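Local coordinates for ricin B lectin (PDB 3VSF), which probably hydrolyses beta-1,3-galactan from the chain end as a family 43 glycoside hydrolase and carries a galactose-binding, ricin-type beta-trefoil module, at residues A[39-50]-A[337-349]. Numbering follows the deposited sequence.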
ATOM      1  N   GLU A  39       7.887  15.856  13.305  1.00 88.76           N
ATOM      2  CA  GLU A  39       8.350  15.416  11.994  1.00 91.95           C
ATOM      3  C   GLU A  39       8.012  13.945  11.763  1.00 89.92           C
ATOM      4  O   GLU A  39       8.896  13.124  11.516  1.00 87.54           O
ATOM      5  CB  GLU A  39       9.859  15.641  11.858  1.00 91.84           C
ATOM      6  CG  GLU A  39      10.401  15.430  10.452  1.00 90.41           C
ATOM      7  CD  GLU A  39      11.909  15.573  10.382  1.00 96.41           C
ATOM      8  OE1 GLU A  39      12.463  15.515   9.264  1.00 96.76           O
ATOM      9  OE2 GLU A  39      12.542  15.743  11.446  1.00 95.81           O
ATOM     10  N   GLY A  40       6.726  13.618  11.848  1.00 84.68           N
ATOM     11  CA  GLY A  40       6.269  12.257  11.633  1.00 82.56           C
ATOM     12  C   GLY A  40       6.209  11.905  10.160  1.00 81.21           C
ATOM     13  O   GLY A  40       5.137  11.628   9.621  1.00 79.77           O
ATOM     14  N   VAL A  41       7.368  11.911   9.508  1.00 77.21           N
ATOM     15  CA  VAL A  41       7.444  11.658   8.074  1.00 77.06           C
ATOM     16  C   VAL A  41       8.271  10.415   7.756  1.00 79.06           C
ATOM     17  O   VAL A  41       9.352  10.216   8.308  1.00 77.49           O
ATOM     18  CB  VAL A  41       8.032  12.869   7.323  1.00 78.14           C
ATOM     19  CG1 VAL A  41       8.201  12.551   5.846  1.00 73.87           C
ATOM     20  CG2 VAL A  41       7.144  14.090   7.516  1.00 76.49           C
ATOM     21  N   ILE A  42       7.749   9.584   6.857  1.00 78.11           N
ATOM     22  CA  ILE A  42       8.416   8.351   6.459  1.00 75.39           C
ATOM     23  C   ILE A  42       8.901   8.435   5.016  1.00 73.15           C
ATOM     24  O   ILE A  42       8.222   8.994   4.157  1.00 74.45           O
ATOM     25  CB  ILE A  42       7.472   7.143   6.585  1.00 74.72           C
ATOM     26  CG1 ILE A  42       6.835   7.102   7.975  1.00 76.80           C
ATOM     27  CG2 ILE A  42       8.217   5.855   6.296  1.00 75.53           C
ATOM     28  CD1 ILE A  42       5.861   5.962   8.161  1.00 77.33           C
ATOM     29  N   VAL A  43      10.076   7.872   4.755  1.00 70.73           N
ATOM     30  CA  VAL A  43      10.631   7.853   3.407  1.00 72.96           C
ATOM     31  C   VAL A  43      10.585   6.444   2.823  1.00 73.08           C
ATOM     32  O   VAL A  43      11.331   5.566   3.248  1.00 77.69           O
ATOM     33  CB  VAL A  43      12.086   8.355   3.390  1.00 73.23           C
ATOM     34  CG1 VAL A  43      12.612   8.403   1.963  1.00 73.42           C
ATOM     35  CG2 VAL A  43      12.180   9.723   4.044  1.00 71.49           C
ATOM     36  N   ASN A  44       9.706   6.236   1.849  1.00 72.05           N
ATOM     37  CA  ASN A  44       9.557   4.928   1.219  1.00 69.11           C
ATOM     38  C   ASN A  44      10.775   4.531   0.395  1.00 71.22           C
ATOM     39  O   ASN A  44      11.599   5.373   0.038  1.00 71.48           O
ATOM     40  CB  ASN A  44       8.297   4.886   0.353  1.00 67.39           C
ATOM     41  CG  ASN A  44       7.025   4.971   1.172  1.00 69.40           C
ATOM     42  OD1 ASN A  44       6.957   4.458   2.288  1.00 72.45           O
ATOM     43  ND2 ASN A  44       6.009   5.622   0.620  1.00 69.71           N
ATOM     44  N   GLY A  45      10.884   3.240   0.098  1.00 73.52           N
ATOM     45  CA  GLY A  45      12.011   2.722  -0.658  1.00 74.51           C
ATOM     46  C   GLY A  45      13.282   2.695   0.166  1.00 75.59           C
ATOM     47  O   GLY A  45      14.386   2.653  -0.379  1.00 74.43           O
ATOM     48  N   THR A  46      13.126   2.722   1.486  1.00 75.37           N
ATOM     49  CA  THR A  46      14.267   2.702   2.396  1.00 77.24           C
ATOM     50  C   THR A  46      14.042   1.712   3.534  1.00 76.18           C
ATOM     51  O   THR A  46      12.976   1.106   3.644  1.00 75.84           O
ATOM     52  CB  THR A  46      14.529   4.093   3.008  1.00 78.56           C
ATOM     53  OG1 THR A  46      13.533   4.381   3.997  1.00 76.22           O
ATOM     54  CG2 THR A  46      14.504   5.169   1.932  1.00 73.85           C
ATOM     55  N   GLN A  47      15.057   1.554   4.377  1.00 76.99           N
ATOM     56  CA  GLN A  47      14.940   0.721   5.564  1.00 75.95           C
ATOM     57  C   GLN A  47      14.819   1.592   6.807  1.00 75.63           C
ATOM     58  O   GLN A  47      15.791   2.214   7.237  1.00 76.69           O
ATOM     59  CB  GLN A  47      16.141  -0.217   5.691  1.00 77.42           C
ATOM     60  CG  GLN A  47      16.197  -1.300   4.628  1.00 79.93           C
ATOM     61  CD  GLN A  47      17.313  -2.298   4.868  1.00 84.59           C
ATOM     62  OE1 GLN A  47      18.317  -1.984   5.508  1.00 85.26           O
ATOM     63  NE2 GLN A  47      17.139  -3.512   4.361  1.00 83.67           N
ATOM     64  N   PHE A  48      13.618   1.638   7.376  1.00 75.03           N
ATOM     65  CA  PHE A  48      13.360   2.463   8.551  1.00 78.06           C
ATOM     66  C   PHE A  48      14.297   2.069   9.686  1.00 82.20           C
ATOM     67  O   PHE A  48      14.648   0.898   9.834  1.00 82.62           O
ATOM     68  CB  PHE A  48      11.907   2.316   9.007  1.00 77.20           C
ATOM     69  CG  PHE A  48      10.902   2.445   7.897  1.00 77.28           C
ATOM     70  CD1 PHE A  48      11.231   3.085   6.713  1.00 79.06           C
ATOM     71  CD2 PHE A  48       9.626   1.924   8.039  1.00 77.10           C
ATOM     72  CE1 PHE A  48      10.307   3.201   5.692  1.00 77.45           C
ATOM     73  CE2 PHE A  48       8.697   2.038   7.023  1.00 76.42           C
ATOM     74  CZ  PHE A  48       9.038   2.675   5.847  1.00 77.89           C
ATOM     75  N   LYS A  49      14.703   3.050  10.484  1.00 81.48           N
ATOM     76  CA  LYS A  49      15.577   2.788  11.621  1.00 82.37           C
ATOM     77  C   LYS A  49      14.843   2.976  12.942  1.00 83.39           C
ATOM     78  O   LYS A  49      14.097   3.940  13.117  1.00 78.84           O
ATOM     79  CB  LYS A  49      16.816   3.684  11.572  1.00 81.77           C
ATOM     80  CG  LYS A  49      17.796   3.332  10.465  1.00 78.06           C
ATOM     81  CD  LYS A  49      19.091   4.112  10.616  1.00 82.50           C
ATOM     82  CE  LYS A  49      20.129   3.666   9.601  1.00 86.56           C
ATOM     83  NZ  LYS A  49      21.425   4.375   9.790  1.00 87.31           N
ATOM     84  N   ASP A  50      15.057   2.047  13.868  1.00 86.38           N
ATOM     85  CA  ASP A  50      14.450   2.135  15.190  1.00 86.45           C
ATOM     86  C   ASP A  50      15.077   3.266  15.997  1.00 88.58           C
ATOM     87  O   ASP A  50      16.043   3.891  15.558  1.00 88.33           O
ATOM     88  CB  ASP A  50      14.584   0.805  15.937  1.00 87.33           C
ATOM     89  CG  ASP A  50      16.022   0.330  16.035  1.00 90.01           C
ATOM     90  OD1 ASP A  50      16.925   1.180  16.174  1.00 90.37           O
ATOM     91  OD2 ASP A  50      16.248  -0.897  15.972  1.00 89.70           O
ATOM     92  N   GLU A 337      -8.273   3.241  -3.663  1.00 62.45           N
ATOM     93  CA  GLU A 337      -7.147   3.945  -4.263  1.00 63.06           C
ATOM     94  C   GLU A 337      -5.882   3.741  -3.440  1.00 63.30           C
ATOM     95  O   GLU A 337      -5.912   3.817  -2.213  1.00 64.74           O
ATOM     96  CB  GLU A 337      -7.459   5.438  -4.376  1.00 63.65           C
ATOM     97  CG  GLU A 337      -6.233   6.334  -4.463  1.00 68.55           C
ATOM     98  CD  GLU A 337      -6.577   7.810  -4.336  1.00 70.79           C
ATOM     99  OE1 GLU A 337      -5.701   8.594  -3.912  1.00 68.74           O
ATOM    100  OE2 GLU A 337      -7.721   8.187  -4.665  1.00 68.91           O
ATOM    101  N   LEU A 338      -4.771   3.483  -4.121  1.00 60.36           N
ATOM    102  CA  LEU A 338      -3.491   3.301  -3.449  1.00 60.98           C
ATOM    103  C   LEU A 338      -2.417   4.143  -4.132  1.00 60.85           C
ATOM    104  O   LEU A 338      -1.738   3.674  -5.044  1.00 59.43           O
ATOM    105  CB  LEU A 338      -3.098   1.821  -3.437  1.00 62.75           C
ATOM    106  CG  LEU A 338      -1.990   1.378  -2.477  1.00 63.06           C
ATOM    107  CD1 LEU A 338      -0.608   1.598  -3.074  1.00 62.72           C
ATOM    108  CD2 LEU A 338      -2.123   2.081  -1.131  1.00 62.96           C
ATOM    109  N   PRO A 339      -2.270   5.400  -3.691  1.00 60.59           N
ATOM    110  CA  PRO A 339      -1.326   6.352  -4.284  1.00 59.52           C
ATOM    111  C   PRO A 339       0.092   6.138  -3.776  1.00 59.28           C
ATOM    112  O   PRO A 339       0.276   5.614  -2.678  1.00 61.36           O
ATOM    113  CB  PRO A 339      -1.852   7.697  -3.789  1.00 60.77           C
ATOM    114  CG  PRO A 339      -2.444   7.380  -2.459  1.00 61.63           C
ATOM    115  CD  PRO A 339      -3.042   6.002  -2.590  1.00 59.90           C
ATOM    116  N   TYR A 340       1.080   6.539  -4.568  1.00 58.85           N
ATOM    117  CA  TYR A 340       2.472   6.455  -4.143  1.00 61.27           C
ATOM    118  C   TYR A 340       3.045   7.829  -3.820  1.00 63.79           C
ATOM    119  O   TYR A 340       3.139   8.694  -4.690  1.00 65.90           O
ATOM    120  CB  TYR A 340       3.336   5.777  -5.205  1.00 61.60           C
ATOM    121  CG  TYR A 340       4.815   5.830  -4.891  1.00 64.48           C
ATOM    122  CD1 TYR A 340       5.395   4.913  -4.021  1.00 67.42           C
ATOM    123  CD2 TYR A 340       5.631   6.801  -5.455  1.00 64.25           C
ATOM    124  CE1 TYR A 340       6.746   4.961  -3.727  1.00 67.72           C
ATOM    125  CE2 TYR A 340       6.983   6.857  -5.166  1.00 68.03           C
ATOM    126  CZ  TYR A 340       7.535   5.935  -4.302  1.00 73.17           C
ATOM    127  OH  TYR A 340       8.878   5.986  -4.014  1.00 78.15           O
ATOM    128  N   TYR A 341       3.429   8.018  -2.564  1.00 64.02           N
ATOM    129  CA  TYR A 341       4.104   9.232  -2.140  1.00 65.90           C
ATOM    130  C   TYR A 341       5.528   8.878  -1.740  1.00 70.23           C
ATOM    131  O   TYR A 341       5.742   8.001  -0.904  1.00 73.86           O
ATOM    132  CB  TYR A 341       3.373   9.866  -0.956  1.00 67.63           C
ATOM    133  CG  TYR A 341       1.909  10.146  -1.210  1.00 68.01           C
ATOM    134  CD1 TYR A 341       1.474  10.615  -2.442  1.00 66.25           C
ATOM    135  CD2 TYR A 341       0.962   9.936  -0.215  1.00 67.22           C
ATOM    136  CE1 TYR A 341       0.134  10.872  -2.675  1.00 65.40           C
ATOM    137  CE2 TYR A 341      -0.378  10.189  -0.440  1.00 67.34           C
ATOM    138  CZ  TYR A 341      -0.786  10.657  -1.670  1.00 68.00           C
ATOM    139  OH  TYR A 341      -2.121  10.907  -1.896  1.00 66.29           O
ATOM    140  N   ASP A 342       6.506   9.548  -2.341  1.00 71.28           N
ATOM    141  CA  ASP A 342       7.903   9.284  -2.024  1.00 70.74           C
ATOM    142  C   ASP A 342       8.160   9.548  -0.543  1.00 73.57           C
ATOM    143  O   ASP A 342       9.088   8.995   0.047  1.00 75.92           O
ATOM    144  CB  ASP A 342       8.825  10.142  -2.891  1.00 76.27           C
ATOM    145  CG  ASP A 342      10.236   9.593  -2.960  1.00 81.33           C
ATOM    146  OD1 ASP A 342      10.499   8.739  -3.834  1.00 81.01           O
ATOM    147  OD2 ASP A 342      11.081  10.013  -2.142  1.00 83.72           O
ATOM    148  N   SER A 343       7.325  10.396   0.049  1.00 73.63           N
ATOM    149  CA  SER A 343       7.382  10.679   1.478  1.00 71.73           C
ATOM    150  C   SER A 343       5.968  10.783   2.040  1.00 72.41           C
ATOM    151  O   SER A 343       5.111  11.452   1.464  1.00 73.30           O
ATOM    152  CB  SER A 343       8.152  11.975   1.743  1.00 72.86           C
ATOM    153  OG  SER A 343       9.489  11.879   1.283  1.00 74.96           O
ATOM    154  N   VAL A 344       5.728  10.115   3.164  1.00 73.68           N
ATOM    155  CA  VAL A 344       4.398  10.082   3.762  1.00 74.67           C
ATOM    156  C   VAL A 344       4.395  10.668   5.170  1.00 75.07           C
ATOM    157  O   VAL A 344       5.265  10.358   5.981  1.00 77.63           O
ATOM    158  CB  VAL A 344       3.848   8.642   3.818  1.00 71.84           C
ATOM    159  CG1 VAL A 344       2.511   8.608   4.546  1.00 72.34           C
ATOM    160  CG2 VAL A 344       3.714   8.070   2.417  1.00 69.57           C
ATOM    161  N   LYS A 345       3.413  11.518   5.454  1.00 74.95           N
ATOM    162  CA  LYS A 345       3.262  12.085   6.789  1.00 76.69           C
ATOM    163  C   LYS A 345       2.162  11.356   7.552  1.00 78.78           C
ATOM    164  O   LYS A 345       1.076  11.123   7.020  1.00 76.28           O
ATOM    165  CB  LYS A 345       2.946  13.579   6.714  1.00 78.98           C
ATOM    166  CG  LYS A 345       2.992  14.281   8.063  1.00 83.60           C
ATOM    167  CD  LYS A 345       1.715  15.060   8.335  1.00 84.78           C
ATOM    168  CE  LYS A 345       1.761  15.724   9.702  1.00 86.12           C
ATOM    169  NZ  LYS A 345       0.500  16.455  10.010  1.00 89.55           N
ATOM    170  N   ILE A 346       2.449  10.996   8.798  1.00 81.85           N
ATOM    171  CA  ILE A 346       1.494  10.259   9.617  1.00 80.72           C
ATOM    172  C   ILE A 346       1.290  10.906  10.984  1.00 83.77           C
ATOM    173  O   ILE A 346       2.252  11.239  11.675  1.00 84.29           O
ATOM    174  CB  ILE A 346       1.940   8.797   9.823  1.00 78.44           C
ATOM    175  CG1 ILE A 346       2.093   8.089   8.476  1.00 80.13           C
ATOM    176  CG2 ILE A 346       0.949   8.055  10.705  1.00 81.36           C
ATOM    177  CD1 ILE A 346       2.453   6.624   8.596  1.00 73.00           C
ATOM    178  N   ASP A 347       0.028  11.082  11.363  1.00 82.57           N
ATOM    179  CA  ASP A 347      -0.314  11.570  12.693  1.00 87.65           C
ATOM    180  C   ASP A 347      -1.284  10.594  13.348  1.00 88.70           C
ATOM    181  O   ASP A 347      -2.500  10.772  13.280  1.00 89.01           O
ATOM    182  CB  ASP A 347      -0.932  12.968  12.617  1.00 89.78           C
ATOM    183  CG  ASP A 347      -0.983  13.660  13.969  1.00 93.21           C
ATOM    184  OD1 ASP A 347      -0.004  13.543  14.736  1.00 93.42           O
ATOM    185  OD2 ASP A 347      -2.002  14.318  14.266  1.00 92.20           O
ATOM    186  N   ALA A 348      -0.734   9.557  13.974  1.00 85.51           N
ATOM    187  CA  ALA A 348      -1.535   8.485  14.557  1.00 85.91           C
ATOM    188  C   ALA A 348      -2.590   9.001  15.531  1.00 88.94           C
ATOM    189  O   ALA A 348      -3.673   8.428  15.646  1.00 88.38           O
ATOM    190  CB  ALA A 348      -0.634   7.463  15.238  1.00 86.33           C
ATOM    191  N   SER A 349      -2.266  10.084  16.230  1.00 88.93           N
ATOM    192  CA  SER A 349      -3.182  10.672  17.200  1.00 88.17           C
ATOM    193  C   SER A 349      -4.489  11.117  16.548  1.00 89.32           C
ATOM    194  O   SER A 349      -5.574  10.802  17.036  1.00 89.88           O
ATOM    195  CB  SER A 349      -2.517  11.853  17.911  1.00 91.86           C
ATOM    196  OG  SER A 349      -2.090  12.834  16.982  1.00 93.63           O
TER
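Strands 41-43 and 343-347 pair antiparallel, with Ile42 and Val344 as the hydrogen-bonded pair between the non-hydrogen-bonded pairs Val41-Lys345 and Val43-Ser343: Ile42 N gives to Val344 O at 2.7 Å, Val344 N returns the bond to Ile42 O, and, two residues away from this pair on both segments, Ile346 N reaches Gly40 O at 2.9 Å.

The two faces of the ribbon differ in what they bury. On one, Ile42 and Ile346 meet through their delta methyls, CD1 to CD1 at 3.5 Å. In Ile42, CG1 sits beside the backbone N (chi1 -52°) and the extended chi2 carries CD1 to its partner; Trp325 packs against Ile42, and Ile353 against Val344 and Ile346. On the more exposed face, Val41 sets CG1 near Ser343 CB (4.1 Å) and CG2 near Lys345 CG, its side chain crossing the lysine at about a right angle. Gly40, at the start of the ladder, is the centre of an inverse gamma turn.

Past the end of strand 41-43 the contact continues through Asn44. Its amide ND2 makes a weak bond to Tyr341 O (2.8 Å) and rests against Val344 CG2 (3.8 Å), while OD1 accepts from Trp325 N; partners at both ends of this buried amide would restrain its rotation, though the ND2 bond is weak. Asn44 N adds a weak bond to Asp342 O.

Thus the first modelled strand pairs with a strand some 300 residues further along the chain, as the edge of a three-stranded antiparallel sheet completed by 352-355 and packed beside strand 322-330 of the family 43 five-bladed beta-propeller.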